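Local coordinates for phosphate ABC transporter, periplasmic phosphate-binding protein (Borrelia burgdorferi, PDB 4N13) that binds inorganic phosphate with micromolar affinity, as the solute-binding lipoprotein of an ABC transporter that imports phosphate, at residues Glu172-Thr177 / Gly185-Gly190. Sequence-based numbering, arbitrary orientation.
Sequences EVIEKT and GYIGLG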
ATOM      1  N   GLU A 172     -11.041  -4.734  13.278  1.00  7.48           N
ATOM      2  CA  GLU A 172     -11.126  -4.058  14.564  1.00  8.02           C
ATOM      3  C   GLU A 172     -11.024  -2.535  14.462  1.00  6.73           C
ATOM      4  O   GLU A 172     -11.606  -1.841  15.295  1.00  7.96           O
ATOM      5  CB  GLU A 172     -10.102  -4.592  15.572  1.00  9.53           C
ATOM      6  CG  GLU A 172     -10.247  -4.024  16.977  1.00 11.17           C
ATOM      7  CD  GLU A 172     -11.656  -4.034  17.536  1.00 12.68           C
ATOM      8  OE1 GLU A 172     -12.487  -4.891  17.164  1.00 13.53           O
ATOM      9  OE2 GLU A 172     -11.918  -3.152  18.379  1.00 15.49           O
ATOM     10  N   VAL A 173     -10.307  -1.993  13.482  1.00  6.46           N
ATOM     11  CA  VAL A 173     -10.376  -0.542  13.281  1.00  6.12           C
ATOM     12  C   VAL A 173     -11.822  -0.121  13.022  1.00  6.21           C
ATOM     13  O   VAL A 173     -12.300   0.863  13.577  1.00  6.43           O
ATOM     14  CB  VAL A 173      -9.465  -0.034  12.133  1.00  6.09           C
ATOM     15  CG1 VAL A 173      -9.644   1.482  11.971  1.00  6.86           C
ATOM     16  CG2 VAL A 173      -8.020  -0.351  12.376  1.00  7.20           C
ATOM     17  N   ILE A 174     -12.521  -0.856  12.168  1.00  6.34           N
ATOM     18  CA  ILE A 174     -13.906  -0.550  11.861  1.00  6.63           C
ATOM     19  C   ILE A 174     -14.768  -0.630  13.120  1.00  6.63           C
ATOM     20  O   ILE A 174     -15.543   0.282  13.403  1.00  7.35           O
ATOM     21  CB  ILE A 174     -14.420  -1.490  10.746  1.00  7.28           C
ATOM     22  CG1 ILE A 174     -13.739  -1.155   9.424  1.00  8.32           C
ATOM     23  CG2 ILE A 174     -15.913  -1.387  10.599  1.00  7.81           C
ATOM     24  CD1 ILE A 174     -13.947  -2.220   8.346  1.00  9.19           C
ATOM     25  N   GLU A 175     -14.652  -1.726  13.859  1.00  6.55           N
ATOM     26  CA  GLU A 175     -15.471  -1.870  15.052  1.00  7.76           C
ATOM     27  C   GLU A 175     -15.180  -0.786  16.080  1.00  6.70           C
ATOM     28  O   GLU A 175     -16.084  -0.178  16.650  1.00  7.14           O
ATOM     29  CB  GLU A 175     -15.299  -3.247  15.685  1.00 10.80           C
ATOM     30  CG  GLU A 175     -16.307  -3.480  16.808  1.00 16.42           C
ATOM     31  CD  GLU A 175     -16.320  -4.906  17.310  1.00 21.95           C
ATOM     32  OE1 GLU A 175     -16.953  -5.748  16.646  1.00 25.66           O
ATOM     33  OE2 GLU A 175     -15.693  -5.184  18.352  1.00 24.67           O
ATOM     34  N   LYS A 176     -13.908  -0.509  16.301  1.00  6.67           N
ATOM     35  CA  LYS A 176     -13.515   0.489  17.276  1.00  6.25           C
ATOM     36  C   LYS A 176     -14.010   1.886  16.861  1.00  6.15           C
ATOM     37  O   LYS A 176     -14.473   2.657  17.686  1.00  7.16           O
ATOM     38  CB  LYS A 176     -11.988   0.482  17.471  1.00  6.84           C
ATOM     39  CG  LYS A 176     -11.493   1.401  18.584  1.00  7.07           C
ATOM     40  CD  LYS A 176     -11.878   0.947  19.983  1.00  6.57           C
ATOM     41  CE  LYS A 176     -11.171  -0.321  20.411  1.00  7.57           C
ATOM     42  NZ  LYS A 176     -11.593  -0.737  21.778  1.00  9.53           N
ATOM     43  N   THR A 177     -13.910   2.210  15.575  1.00  6.25           N
ATOM     44  CA  THR A 177     -14.352   3.507  15.081  1.00  6.64           C
ATOM     45  C   THR A 177     -15.869   3.635  15.310  1.00  6.96           C
ATOM     46  O   THR A 177     -16.361   4.693  15.728  1.00  8.85           O
ATOM     47  CB  THR A 177     -14.003   3.666  13.591  1.00  7.61           C
ATOM     48  OG1 THR A 177     -12.583   3.623  13.434  1.00  8.72           O
ATOM     49  CG2 THR A 177     -14.492   4.989  13.059  1.00  7.71           C
ATOM     50  N   GLY A 185      -9.475   6.320  12.055  1.00  5.55           N
ATOM     51  CA  GLY A 185      -8.551   5.213  11.885  1.00  5.81           C
ATOM     52  C   GLY A 185      -8.250   4.980  10.420  1.00  5.17           C
ATOM     53  O   GLY A 185      -8.809   5.662   9.553  1.00  6.26           O
ATOM     54  N   TYR A 186      -7.397   4.003  10.136  1.00  5.91           N
ATOM     55  CA  TYR A 186      -7.069   3.661   8.758  1.00  6.22           C
ATOM     56  C   TYR A 186      -7.159   2.178   8.512  1.00  6.64           C
ATOM     57  O   TYR A 186      -6.847   1.368   9.377  1.00  6.48           O
ATOM     58  CB  TYR A 186      -5.688   4.162   8.345  1.00  6.70           C
ATOM     59  CG  TYR A 186      -4.524   3.774   9.237  1.00  6.72           C
ATOM     60  CD1 TYR A 186      -3.855   2.567   9.054  1.00  7.52           C
ATOM     61  CD2 TYR A 186      -4.085   4.612  10.242  1.00  6.50           C
ATOM     62  CE1 TYR A 186      -2.796   2.218   9.848  1.00  7.65           C
ATOM     63  CE2 TYR A 186      -3.014   4.255  11.047  1.00  6.88           C
ATOM     64  CZ  TYR A 186      -2.372   3.048  10.840  1.00  7.78           C
ATOM     65  OH  TYR A 186      -1.279   2.664  11.586  1.00  8.48           O
ATOM     66  N   ILE A 187      -7.631   1.838   7.319  1.00  5.72           N
ATOM     67  CA  ILE A 187      -7.851   0.462   6.890  1.00  5.66           C
ATOM     68  C   ILE A 187      -7.446   0.282   5.435  1.00  5.58           C
ATOM     69  O   ILE A 187      -7.379   1.242   4.683  1.00  6.23           O
ATOM     70  CB  ILE A 187      -9.341   0.021   7.075  1.00  7.04           C
ATOM     71  CG1 ILE A 187     -10.269   0.906   6.242  1.00  7.44           C
ATOM     72  CG2 ILE A 187      -9.725   0.006   8.541  1.00  7.49           C
ATOM     73  CD1 ILE A 187     -11.756   0.562   6.363  1.00  9.29           C
ATOM     74  N   GLY A 188      -7.210  -0.959   5.048  1.00  5.85           N
ATOM     75  CA  GLY A 188      -6.990  -1.251   3.649  1.00  6.10           C
ATOM     76  C   GLY A 188      -8.206  -0.947   2.814  1.00  5.97           C
ATOM     77  O   GLY A 188      -9.346  -1.104   3.258  1.00  6.89           O
ATOM     78  N   LEU A 189      -7.967  -0.570   1.564  1.00  6.74           N
ATOM     79  CA  LEU A 189      -9.028  -0.253   0.628  1.00  6.92           C
ATOM     80  C   LEU A 189     -10.066  -1.376   0.509  1.00  8.04           C
ATOM     81  O   LEU A 189     -11.253  -1.113   0.278  1.00  9.38           O
ATOM     82  CB  LEU A 189      -8.413   0.027  -0.748  1.00  7.11           C
ATOM     83  CG  LEU A 189      -9.376   0.292  -1.896  1.00  8.54           C
ATOM     84  CD1 LEU A 189     -10.205   1.556  -1.638  1.00 10.58           C
ATOM     85  CD2 LEU A 189      -8.566   0.396  -3.190  1.00 11.01           C
ATOM     86  N   GLY A 190      -9.625  -2.626   0.601  1.00  8.71           N
ATOM     87  CA  GLY A 190     -10.520  -3.768   0.473  1.00  9.80           C
ATOM     88  C   GLY A 190     -11.605  -3.817   1.530  1.00 10.09           C
ATOM     89  O   GLY A 190     -12.558  -4.575   1.388  1.00 13.02           O
TER
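Val-173 O, on the helix turn that faces Gly-185, takes two hydrogen bonds from Thr-177. The backbone N of Thr-177 gives the helical bond. Thr-177 OG1 adds a second bond to Val-173 O, at 2.8 Å, from above the carbonyl plane and from the face opposite Thr-177 N. The hydroxyl thus donates within the helix and makes no hydrogen bond to the strand, although the Thr-177 CB points that way.

The contact itself is apolar, with no hydrogen bond between helix and strand. The side chain of Val-173 sits over the strand. Val-173 CB lies 3.6 Å from Ile-187 CG2. Val-173 CG1 is anti to the backbone N (chi1 178°), which carries this methyl over the strand, 3.9 Å from Gly-185 CA. Gly-185 has no side chain, so the valine methyl lies directly against its backbone. Val-173 CG2 rests against Tyr-186 O at 3.7 Å. The other branch of Ile-187 runs to Ile-174, crossing it at about a right angle, with Ile-187 CD1 4.0 Å from Ile-174 CG1.

Tyr-186 points away from the helix. Its OH is hydrogen-bonded to Asn-132, and its side chain lies near Ser-139, a probable phosphate ligand. The axes of segments 172-177 and 185-188 run roughly antiparallel (147°). This is helix-on-sheet packing in one lobe of a class II periplasmic binding protein; the opposite side of the strand looks toward the probable phosphate site.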